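Local coordinates for Lin2118 protein (Listeria innocua, PDB 3OOU) that probably binds specific DNA sequences as a transcription regulator, this chain being the C-terminal AraC-type helix-turn-helix part of a longer response-regulator protein, at residues E48-T51 against D52-R56; V59-A62 against K63-L67; M85-F88 against Y89-K93; P100-Y103 against R104-H107. All blocks are in the same frame, centred on the assembly; numbering follows the deposited sequence.

Interaction 1 (E48-T51 against D52-R56); sequences EHFT and DYLNR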
loop_
_atom_site.group_PDB
_atom_site.type_symbol
_atom_site.label_atom_id
_atom_site.label_comp_id
_atom_site.label_asym_id
_atom_site.label_seq_id
_atom_site.Cartn_x
_atom_site.Cartn_y
_atom_site.Cartn_z
ATOM N N GLU A 48 -11.696 -0.628 -7.822
ATOM C CA GLU A 48 -10.842 -1.734 -7.388
ATOM C C GLU A 48 -10.970 -1.914 -5.883
ATOM O O GLU A 48 -11.477 -1.030 -5.191
ATOM C CB GLU A 48 -9.377 -1.463 -7.755
ATOM C CG GLU A 48 -8.786 -0.251 -7.049
ATOM C CD GLU A 48 -7.351 0.032 -7.428
ATOM O OE1 GLU A 48 -6.601 -0.917 -7.762
ATOM O OE2 GLU A 48 -6.968 1.218 -7.375
ATOM N N HIS A 49 -10.494 -3.049 -5.380
ATOM C CA HIS A 49 -10.490 -3.299 -3.944
ATOM C C HIS A 49 -9.561 -2.337 -3.226
ATOM O O HIS A 49 -8.506 -1.968 -3.752
ATOM C CB HIS A 49 -10.035 -4.726 -3.652
ATOM C CG HIS A 49 -11.014 -5.769 -4.085
ATOM N ND1 HIS A 49 -11.908 -6.359 -3.216
ATOM C CD2 HIS A 49 -11.242 -6.327 -5.296
ATOM C CE1 HIS A 49 -12.642 -7.238 -3.874
ATOM N NE2 HIS A 49 -12.255 -7.241 -5.137
ATOM N N PHE A 50 -9.959 -1.956 -2.015
ATOM C CA PHE A 50 -9.123 -1.164 -1.132
ATOM C C PHE A 50 -7.693 -1.709 -1.048
ATOM O O PHE A 50 -6.725 -0.950 -1.151
ATOM C CB PHE A 50 -9.748 -1.087 0.274
ATOM C CG PHE A 50 -8.813 -0.554 1.316
ATOM C CD1 PHE A 50 -8.637 0.819 1.476
ATOM C CD2 PHE A 50 -8.083 -1.428 2.123
ATOM C CE1 PHE A 50 -7.757 1.314 2.430
ATOM C CE2 PHE A 50 -7.197 -0.941 3.082
ATOM C CZ PHE A 50 -7.032 0.430 3.231
ATOM N N THR A 51 -7.555 -3.016 -0.850
ATOM C CA THR A 51 -6.212 -3.577 -0.679
ATOM C C THR A 51 -5.360 -3.441 -1.938
ATOM O O THR A 51 -4.147 -3.261 -1.838
ATOM C CB THR A 51 -6.218 -5.042 -0.178
ATOM O OG1 THR A 51 -6.837 -5.886 -1.147
ATOM C CG2 THR A 51 -6.940 -5.153 1.160
ATOM N N ASP A 52 -5.984 -3.507 -3.117
ATOM C CA ASP A 52 -5.230 -3.334 -4.368
ATOM C C ASP A 52 -4.740 -1.890 -4.542
ATOM O O ASP A 52 -3.594 -1.661 -4.947
ATOM C CB ASP A 52 -6.040 -3.826 -5.574
ATOM C CG ASP A 52 -6.276 -5.332 -5.535
ATOM O OD1 ASP A 52 -5.305 -6.079 -5.292
ATOM O OD2 ASP A 52 -7.430 -5.767 -5.741
ATOM N N TYR A 53 -5.587 -0.922 -4.192
ATOM C CA TYR A 53 -5.177 0.480 -4.192
ATOM C C TYR A 53 -4.031 0.703 -3.204
ATOM O O TYR A 53 -3.041 1.367 -3.524
ATOM C CB TYR A 53 -6.351 1.393 -3.826
ATOM C CG TYR A 53 -5.982 2.860 -3.753
ATOM C CD1 TYR A 53 -6.172 3.701 -4.852
ATOM C CD2 TYR A 53 -5.442 3.411 -2.586
ATOM C CE1 TYR A 53 -5.832 5.046 -4.792
ATOM C CE2 TYR A 53 -5.101 4.756 -2.521
ATOM C CZ TYR A 53 -5.296 5.565 -3.630
ATOM O OH TYR A 53 -4.965 6.897 -3.585
ATOM N N LEU A 54 -4.174 0.155 -1.999
ATOM C CA LEU A 54 -3.161 0.329 -0.973
ATOM C C LEU A 54 -1.826 -0.312 -1.362
ATOM O O LEU A 54 -0.768 0.299 -1.166
ATOM C CB LEU A 54 -3.660 -0.186 0.382
ATOM C CG LEU A 54 -2.707 0.001 1.563
ATOM C CD1 LEU A 54 -2.347 1.475 1.802
ATOM C CD2 LEU A 54 -3.318 -0.611 2.813
ATOM N N ASN A 55 -1.877 -1.514 -1.931
ATOM C CA ASN A 55 -0.660 -2.171 -2.414
ATOM C C ASN A 55 0.058 -1.360 -3.497
ATOM O O ASN A 55 1.276 -1.206 -3.432
ATOM C CB ASN A 55 -0.950 -3.604 -2.890
ATOM C CG ASN A 55 -1.021 -4.603 -1.741
ATOM O OD1 ASN A 55 -2.012 -5.330 -1.585
ATOM N ND2 ASN A 55 0.029 -4.648 -0.937
ATOM N N ARG A 56 -0.676 -0.838 -4.482
ATOM C CA ARG A 56 -0.033 -0.022 -5.509
ATOM C C ARG A 56 0.633 1.206 -4.878
ATOM O O ARG A 56 1.766 1.554 -5.235
ATOM C CB ARG A 56 -1.012 0.381 -6.617
ATOM C CG ARG A 56 -0.306 0.903 -7.875
ATOM C CD ARG A 56 -1.292 1.355 -8.943
ATOM N NE ARG A 56 -2.415 2.060 -8.344
ATOM C CZ ARG A 56 -3.627 1.543 -8.199
ATOM N NH1 ARG A 56 -3.889 0.319 -8.639
ATOM N NH2 ARG A 56 -4.581 2.254 -7.621
HETATM O O HOH W 1 -9.374 -4.941 -7.286
HETATM O O HOH W 2 -4.629 -6.503 -2.723
#
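E48 and R56 meet end-on through a two-pronged salt bridge, in the conformer modelled here, one of two for R56: NH2 of R56 reaches OE2 of E48 at 2.6 Å in an almost perfectly straight bond (178°), and NH1 of R56 reaches OE1 of E48 at 3.1 Å. Each carboxylate oxygen uses its syn lone pair, and carboxylate and guanidinium lie nearly coplanar, 15° apart. E48 sits just ahead of the helix, with CG between its own N and carbonyl carbon (chi1 64°) and the chain extended beyond, which carries the acid alongside the first turn. There OE2 also lies at the ring edge of Y53, 3.6 Å from CD1 of Y53. H49 is the N-cap residue of helix 50-68, which runs from one helical cluster of this AraC-type DNA-binding domain to the other. Its carbonyl takes the amide of Y53, O to N 3.1 Å, and water 1 joins N of H49 to OD2 of D52. The main partner of OD1, the other D52 oxygen, is K94 of helix 85-96, in a salt bridge; water 2 lies 2.7 Å from OD1 of D52 and also meets OG1 of T51. On another side of the turn the F50 ring and L54 lie side by side, CZ of F50 3.9 Å from CD2 of L54, and both side chains pack on I14 of helix 6-17, while the Y53 ring meets F42 edge-to-face.

Interaction 2 (V59-A62 against K63-L67); sequences VNYA and KEELL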
loop_
_atom_site.group_PDB
_atom_site.type_symbol
_atom_site.label_atom_id
_atom_site.label_comp_id
_atom_site.label_asym_id
_atom_site.label_seq_id
_atom_site.Cartn_x
_atom_site.Cartn_y
_atom_site.Cartn_z
ATOM N N VAL A 59 3.768 0.046 -2.960
ATOM C CA VAL A 59 4.811 -0.400 -3.883
ATOM C C VAL A 59 5.452 0.797 -4.586
ATOM O O VAL A 59 6.664 0.810 -4.805
ATOM C CB VAL A 59 4.284 -1.463 -4.883
ATOM C CG1 VAL A 59 5.277 -1.697 -6.015
ATOM C CG2 VAL A 59 4.003 -2.771 -4.154
ATOM N N ASN A 60 4.655 1.816 -4.905
ATOM C CA ASN A 60 5.221 3.020 -5.519
ATOM C C ASN A 60 6.230 3.714 -4.617
ATOM O O ASN A 60 7.238 4.216 -5.095
ATOM C CB ASN A 60 4.133 3.979 -5.999
ATOM C CG ASN A 60 3.528 3.544 -7.321
ATOM O OD1 ASN A 60 4.122 2.750 -8.057
ATOM N ND2 ASN A 60 2.343 4.048 -7.621
ATOM N N TYR A 61 5.972 3.715 -3.313
ATOM C CA TYR A 61 6.954 4.216 -2.367
ATOM C C TYR A 61 8.203 3.331 -2.344
ATOM O O TYR A 61 9.327 3.829 -2.446
ATOM C CB TYR A 61 6.363 4.316 -0.959
ATOM C CG TYR A 61 7.326 4.962 0.003
ATOM C CD1 TYR A 61 7.453 6.345 0.027
ATOM C CD2 TYR A 61 8.120 4.205 0.863
ATOM C CE1 TYR A 61 8.319 6.973 0.873
ATOM C CE2 TYR A 61 9.018 4.842 1.739
ATOM C CZ TYR A 61 9.096 6.237 1.726
ATOM O OH TYR A 61 9.939 6.950 2.546
ATOM N N ALA A 62 7.992 2.020 -2.215
ATOM C CA ALA A 62 9.088 1.058 -2.093
ATOM C C ALA A 62 10.042 1.147 -3.270
ATOM O O ALA A 62 11.259 1.102 -3.087
ATOM C CB ALA A 62 8.541 -0.363 -1.962
ATOM N N LYS A 63 9.489 1.280 -4.471
ATOM C CA LYS A 63 10.312 1.277 -5.676
ATOM C C LYS A 63 11.217 2.508 -5.761
ATOM O O LYS A 63 12.324 2.422 -6.288
ATOM C CB LYS A 63 9.469 1.069 -6.938
ATOM C CG LYS A 63 8.725 2.273 -7.462
ATOM C CD LYS A 63 7.777 1.844 -8.571
ATOM C CE LYS A 63 7.198 3.025 -9.320
ATOM N NZ LYS A 63 6.144 2.562 -10.276
ATOM N N GLU A 64 10.760 3.637 -5.217
ATOM C CA GLU A 64 11.610 4.813 -5.183
ATOM C C GLU A 64 12.650 4.686 -4.070
ATOM O O GLU A 64 13.810 5.034 -4.273
ATOM C CB GLU A 64 10.782 6.090 -5.047
ATOM C CG GLU A 64 11.604 7.365 -5.127
ATOM C CD GLU A 64 12.246 7.595 -6.478
ATOM O OE1 GLU A 64 11.959 6.841 -7.431
ATOM O OE2 GLU A 64 13.039 8.550 -6.586
ATOM N N GLU A 65 12.247 4.157 -2.914
ATOM C CA GLU A 65 13.165 3.994 -1.794
ATOM C C GLU A 65 14.324 3.046 -2.150
ATOM O O GLU A 65 15.461 3.247 -1.712
ATOM C CB GLU A 65 12.389 3.528 -0.551
ATOM C CG GLU A 65 13.194 3.477 0.748
ATOM C CD GLU A 65 13.481 4.831 1.368
ATOM O OE1 GLU A 65 14.319 4.868 2.288
ATOM O OE2 GLU A 65 12.878 5.854 0.970
ATOM N N LEU A 66 14.035 2.047 -2.982
ATOM C CA LEU A 66 15.037 1.073 -3.434
ATOM C C LEU A 66 16.104 1.701 -4.317
ATOM O O LEU A 66 17.217 1.179 -4.435
ATOM C CB LEU A 66 14.371 -0.064 -4.206
ATOM C CG LEU A 66 13.684 -1.130 -3.359
ATOM C CD1 LEU A 66 12.778 -1.953 -4.244
ATOM C CD2 LEU A 66 14.720 -2.011 -2.656
ATOM N N LEU A 67 15.757 2.808 -4.959
ATOM C CA LEU A 67 16.693 3.467 -5.855
ATOM C C LEU A 67 17.401 4.614 -5.158
ATOM O O LEU A 67 18.548 4.933 -5.481
ATOM C CB LEU A 67 15.970 3.962 -7.107
ATOM C CG LEU A 67 15.152 2.921 -7.877
ATOM C CD1 LEU A 67 14.546 3.554 -9.111
ATOM C CD2 LEU A 67 16.003 1.696 -8.252
#
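V59 to K63, Y61 to E65 and A62 to L66 are joined by regular i to i+4 backbone bonds, the tightest being N of K63 to O of V59 and N of L66 to O of A62, both 2.9 Å. N60 and K63 run side by side. The lysine is extended from CG onward, but its first torsion (chi1 79°) sets CG between N and the carbonyl carbon, which turns the chain back along the preceding turn. NZ of K63 thereby donates to OD1 of N60 at 3.0 Å, from above the amide's carbonyl plane and not along a lone pair; CE of K63 packs 3.3 Å from the same oxygen. On a neighbouring strip of the helix, Y61 and E65 also point the same way, ring and carboxylate planes only 12° apart, with OE2 of E65 3.5 Å from OH of Y61. OE1 of E65 has a long, weak ion pair with K79. Toward the neighbouring helices of the AraC-type domain, V59, K63 and L66 touch F92 of helix 85-96, L66 and E65 reach I76 of helix 73-79, and K63 and L67 lie against Y103 of helix 100-107.

Interaction 3 (M85-F88 against Y89-K93); sequences MAYF and YRQFK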
loop_
_atom_site.group_PDB
_atom_site.type_symbol
_atom_site.label_atom_id
_atom_site.label_comp_id
_atom_site.label_asym_id
_atom_site.label_seq_id
_atom_site.Cartn_x
_atom_site.Cartn_y
_atom_site.Cartn_z
HETATM N N MSE A 85 6.896 -10.614 4.316
HETATM C CA MSE A 85 7.853 -10.472 3.224
HETATM C C MSE A 85 7.490 -11.260 1.958
HETATM O O MSE A 85 7.770 -10.807 0.847
HETATM C CB MSE A 85 9.269 -10.790 3.704
HETATM C CG MSE A 85 9.816 -9.745 4.673
HETATM SE SE MSE A 85 9.708 -7.934 3.955
HETATM C CE MSE A 85 10.821 -8.181 2.384
ATOM N N ALA A 86 6.868 -12.425 2.126
ATOM C CA ALA A 86 6.372 -13.186 0.980
ATOM C C ALA A 86 5.293 -12.380 0.260
ATOM O O ALA A 86 5.272 -12.314 -0.974
ATOM C CB ALA A 86 5.835 -14.546 1.421
ATOM N N TYR A 87 4.417 -11.750 1.042
ATOM C CA TYR A 87 3.353 -10.906 0.502
ATOM C C TYR A 87 3.927 -9.677 -0.203
ATOM O O TYR A 87 3.524 -9.370 -1.325
ATOM C CB TYR A 87 2.388 -10.514 1.621
ATOM C CG TYR A 87 1.167 -9.733 1.197
ATOM C CD1 TYR A 87 0.221 -10.284 0.326
ATOM C CD2 TYR A 87 0.935 -8.451 1.700
ATOM C CE1 TYR A 87 -0.918 -9.567 -0.042
ATOM C CE2 TYR A 87 -0.198 -7.728 1.338
ATOM C CZ TYR A 87 -1.115 -8.292 0.465
ATOM O OH TYR A 87 -2.242 -7.582 0.117
ATOM N N PHE A 88 4.880 -8.993 0.435
ATOM C CA PHE A 88 5.569 -7.873 -0.214
ATOM C C PHE A 88 6.151 -8.293 -1.564
ATOM O O PHE A 88 5.975 -7.603 -2.572
ATOM C CB PHE A 88 6.681 -7.305 0.674
ATOM C CG PHE A 88 7.561 -6.303 -0.028
ATOM C CD1 PHE A 88 7.051 -5.068 -0.422
ATOM C CD2 PHE A 88 8.895 -6.597 -0.307
ATOM C CE1 PHE A 88 7.855 -4.134 -1.075
ATOM C CE2 PHE A 88 9.717 -5.665 -0.961
ATOM C CZ PHE A 88 9.191 -4.432 -1.345
ATOM N N TYR A 89 6.840 -9.429 -1.567
ATOM C CA TYR A 89 7.457 -9.961 -2.774
ATOM C C TYR A 89 6.434 -10.127 -3.904
ATOM O O TYR A 89 6.672 -9.680 -5.031
ATOM C CB TYR A 89 8.144 -11.286 -2.450
ATOM C CG TYR A 89 9.087 -11.782 -3.512
ATOM C CD1 TYR A 89 10.354 -11.213 -3.674
ATOM C CD2 TYR A 89 8.727 -12.842 -4.338
ATOM C CE1 TYR A 89 11.226 -11.674 -4.652
ATOM C CE2 TYR A 89 9.592 -13.313 -5.317
ATOM C CZ TYR A 89 10.835 -12.724 -5.470
ATOM O OH TYR A 89 11.686 -13.207 -6.435
ATOM N N ARG A 90 5.293 -10.738 -3.588
ATOM C CA ARG A 90 4.212 -10.930 -4.565
ATOM C C ARG A 90 3.663 -9.598 -5.062
ATOM O O ARG A 90 3.486 -9.385 -6.267
ATOM C CB ARG A 90 3.065 -11.746 -3.962
ATOM C CG ARG A 90 3.318 -13.233 -3.850
ATOM C CD ARG A 90 2.039 -14.003 -3.523
ATOM N NE ARG A 90 1.469 -13.653 -2.219
ATOM C CZ ARG A 90 1.856 -14.171 -1.053
ATOM N NH1 ARG A 90 2.832 -15.071 -0.999
ATOM N NH2 ARG A 90 1.263 -13.784 0.066
ATOM N N GLN A 91 3.410 -8.692 -4.122
ATOM C CA GLN A 91 2.793 -7.413 -4.445
ATOM C C GLN A 91 3.686 -6.486 -5.262
ATOM O O GLN A 91 3.207 -5.798 -6.166
ATOM C CB GLN A 91 2.303 -6.728 -3.164
ATOM C CG GLN A 91 1.102 -7.426 -2.523
ATOM C CD GLN A 91 -0.089 -7.530 -3.460
ATOM O OE1 GLN A 91 -0.392 -6.597 -4.206
ATOM N NE2 GLN A 91 -0.765 -8.672 -3.430
ATOM N N PHE A 92 4.980 -6.475 -4.952
ATOM C CA PHE A 92 5.935 -5.672 -5.711
ATOM C C PHE A 92 5.991 -6.166 -7.159
ATOM O O PHE A 92 5.957 -5.363 -8.094
ATOM C CB PHE A 92 7.330 -5.710 -5.075
ATOM C CG PHE A 92 8.260 -4.647 -5.594
ATOM C CD1 PHE A 92 8.415 -3.450 -4.907
ATOM C CD2 PHE A 92 8.977 -4.836 -6.778
ATOM C CE1 PHE A 92 9.276 -2.454 -5.387
ATOM C CE2 PHE A 92 9.827 -3.842 -7.261
ATOM C CZ PHE A 92 9.983 -2.657 -6.562
ATOM N N LYS A 93 6.053 -7.486 -7.330
ATOM C CA LYS A 93 6.066 -8.091 -8.664
ATOM C C LYS A 93 4.799 -7.735 -9.439
ATOM O O LYS A 93 4.864 -7.388 -10.621
ATOM C CB LYS A 93 6.233 -9.614 -8.557
ATOM C CG LYS A 93 6.147 -10.390 -9.877
ATOM C CD LYS A 93 7.297 -10.063 -10.816
ATOM C CE LYS A 93 7.159 -10.824 -12.127
ATOM N NZ LYS A 93 8.254 -10.500 -13.075
#
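Q91 lies across the ring of Y87, its CG almost over the ring centre, 3.9 Å from the centroid, a clear CH-pi contact. The glutamine bends at chi2 (-58°), which brings the amide alongside the same ring: NE2 of Q91 comes within 3.5 Å of CE1 of Y87, with ring and amide planes 45° apart. R90 approaches that ring differently. Its NH2 sits at the edge, near the ring plane, 3.7 Å from CD1 of Y87, while one face of the guanidinium rests on the backbone, over O of A86 and CA of Y87. CB of A86 adds a contact with NH1 of R90 at 3.9 Å. Helix 85-96 follows helix 73-79 in this AraC-type helix-turn-helix domain; AraC-type domains bind DNA through helix-turn-helix motifs, and this domain probably does likewise, though no DNA is present here. On the buried side the side chains of F88 and F92 run side by side, their rings turned 60° from each other, an oblique pair with centroids 5.7 Å apart. CZ of F88 touches CD1 of F92 at 3.8 Å. P100 of helix 100-107 packs on both phenylalanines, and F88 also meets the ring of Y82. The backbone of the same two phenylalanines is joined by N of F92 to O of F88 at 2.8 Å.

Interaction 4 (P100-Y103 against R104-H107); sequences PNRY and RKIH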
loop_
_atom_site.group_PDB
_atom_site.type_symbol
_atom_site.label_atom_id
_atom_site.label_comp_id
_atom_site.label_asym_id
_atom_site.label_seq_id
_atom_site.Cartn_x
_atom_site.Cartn_y
_atom_site.Cartn_z
ATOM N N PRO A 100 11.670 -7.107 -6.539
ATOM C CA PRO A 100 12.331 -5.941 -5.944
ATOM C C PRO A 100 13.816 -5.817 -6.278
ATOM O O PRO A 100 14.259 -4.748 -6.695
ATOM C CB PRO A 100 12.140 -6.146 -4.440
ATOM C CG PRO A 100 10.953 -7.022 -4.311
ATOM C CD PRO A 100 10.872 -7.862 -5.549
ATOM N N ASN A 101 14.589 -6.885 -6.114
ATOM C CA ASN A 101 16.022 -6.741 -6.340
ATOM C C ASN A 101 16.389 -6.647 -7.829
ATOM O O ASN A 101 17.394 -6.030 -8.175
ATOM C CB ASN A 101 16.835 -7.792 -5.570
ATOM C CG ASN A 101 18.038 -7.186 -4.837
ATOM O OD1 ASN A 101 17.978 -6.052 -4.332
ATOM N ND2 ASN A 101 19.131 -7.944 -4.769
ATOM N N ARG A 102 15.556 -7.214 -8.700
ATOM C CA ARG A 102 15.691 -7.033 -10.150
ATOM C C ARG A 102 15.401 -5.582 -10.556
ATOM O O ARG A 102 16.117 -5.000 -11.370
ATOM C CB ARG A 102 14.757 -7.986 -10.902
ATOM C CG ARG A 102 14.943 -8.023 -12.416
ATOM C CD ARG A 102 15.977 -9.066 -12.833
ATOM N NE ARG A 102 16.401 -8.884 -14.221
ATOM C CZ ARG A 102 17.431 -8.132 -14.604
ATOM N NH1 ARG A 102 18.163 -7.482 -13.707
ATOM N NH2 ARG A 102 17.734 -8.032 -15.890
ATOM N N TYR A 103 14.347 -5.007 -9.979
ATOM C CA TYR A 103 14.007 -3.601 -10.204
ATOM C C TYR A 103 15.167 -2.699 -9.794
ATOM O O TYR A 103 15.539 -1.777 -10.525
ATOM C CB TYR A 103 12.752 -3.230 -9.405
ATOM C CG TYR A 103 12.174 -1.876 -9.747
ATOM C CD1 TYR A 103 11.217 -1.747 -10.748
ATOM C CD2 TYR A 103 12.574 -0.727 -9.059
ATOM C CE1 TYR A 103 10.675 -0.513 -11.072
ATOM C CE2 TYR A 103 12.050 0.519 -9.383
ATOM C CZ TYR A 103 11.095 0.617 -10.387
ATOM O OH TYR A 103 10.556 1.836 -10.709
ATOM N N ARG A 104 15.719 -2.966 -8.612
ATOM C CA ARG A 104 16.872 -2.243 -8.101
ATOM C C ARG A 104 18.059 -2.370 -9.056
ATOM O O ARG A 104 18.759 -1.390 -9.305
ATOM C CB ARG A 104 17.242 -2.749 -6.710
ATOM C CG ARG A 104 18.111 -1.798 -5.915
ATOM C CD ARG A 104 18.312 -2.299 -4.506
ATOM N NE ARG A 104 18.195 -1.212 -3.541
ATOM C CZ ARG A 104 18.274 -1.346 -2.223
ATOM N NH1 ARG A 104 18.479 -2.538 -1.670
ATOM N NH2 ARG A 104 18.153 -0.277 -1.452
ATOM N N LYS A 105 18.259 -3.573 -9.601
ATOM C CA LYS A 105 19.352 -3.840 -10.547
ATOM C C LYS A 105 19.205 -3.063 -11.860
ATOM O O LYS A 105 20.167 -2.440 -12.325
ATOM C CB LYS A 105 19.473 -5.348 -10.822
ATOM C CG LYS A 105 20.851 -5.801 -11.312
ATOM C CD LYS A 105 20.902 -7.319 -11.494
ATOM C CE LYS A 105 22.295 -7.809 -11.888
ATOM N NZ LYS A 105 23.207 -7.995 -10.719
ATOM N N ILE A 106 18.013 -3.105 -12.454
ATOM C CA ILE A 106 17.742 -2.426 -13.724
ATOM C C ILE A 106 17.878 -0.903 -13.607
ATOM O O ILE A 106 18.393 -0.252 -14.519
ATOM C CB ILE A 106 16.325 -2.773 -14.285
ATOM C CG1 ILE A 106 16.182 -4.281 -14.523
ATOM C CG2 ILE A 106 16.050 -2.015 -15.584
ATOM C CD1 ILE A 106 14.745 -4.749 -14.727
ATOM N N HIS A 107 17.434 -0.345 -12.479
ATOM C CA HIS A 107 17.212 1.101 -12.383
ATOM C C HIS A 107 18.144 1.905 -11.474
ATOM O O HIS A 107 18.163 3.135 -11.550
ATOM C CB HIS A 107 15.755 1.385 -11.998
ATOM C CG HIS A 107 14.757 0.802 -12.947
ATOM N ND1 HIS A 107 14.709 1.149 -14.280
ATOM C CD2 HIS A 107 13.771 -0.106 -12.759
ATOM C CE1 HIS A 107 13.737 0.480 -14.872
ATOM N NE2 HIS A 107 13.149 -0.285 -13.970
HETATM O O HOH W 3 19.278 -5.197 -2.074
#
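OD1 of N101 and NH1 of R104 are bridged by water 3, which donates to the asparagine oxygen at 2.7 Å and accepts from the arginine at 2.8 Å. Both belong to helix 100-107, the last helix of the AraC-type helix-turn-helix domain. The rest of the R104 guanidinium is spent on backbone carbonyls: NE on O of L66, NH2 on those of T69 and D71, so the charged end is held over the end of helix 50-68 and the residues that follow it. Four successive i to i+4 bonds carry the helix itself, that from N of I106 to O of R102 being the shortest at 2.9 Å.

R102 bends at chi2 (89°), carrying its guanidinium forward along the helix, toward I106 and K105. CG1 of I106 lies over one face of that group, 3.9 Å from NH1 of R102, and the aliphatic part of K105 comes up as well, its CD 3.5 Å from the same nitrogen. Further round, Y103 has its ring between this helix and its neighbours, touching K63 and L67 of helix 50-68 and T96 of helix 85-96. H107, at the helix end, turns an edge toward the Y103 face; the centroids are 4.5 Å apart and the planes 60°. The atom that makes this T-shaped contact is CD2 of H107, poised over the centre of the Y103 ring and 3.5 Å from its CE1.

Overall arrangement
All four contacts are local, three within single helices and interaction 1 at a helix start; interactions 1 and 2 lie in series on helix 50-68, centres about 17 Å apart. Interactions 1 to 3 are partly buried. Interaction 1 is nearest the middle of the chain and the one with a direct salt bridge, interaction 2 has a lysine-amide bond, and interaction 3 has CH-pi and aromatic contacts. Interaction 4 is a surface contact about 19 Å from the centre, mixing a water bridge with aromatic and aliphatic packing. F92 of interaction 3 packs against V59, K63 and L66 of interaction 2 and against P100 and Y103 of interaction 4, joining three helices, while N55 and Y87 bring interactions 1 and 3 together.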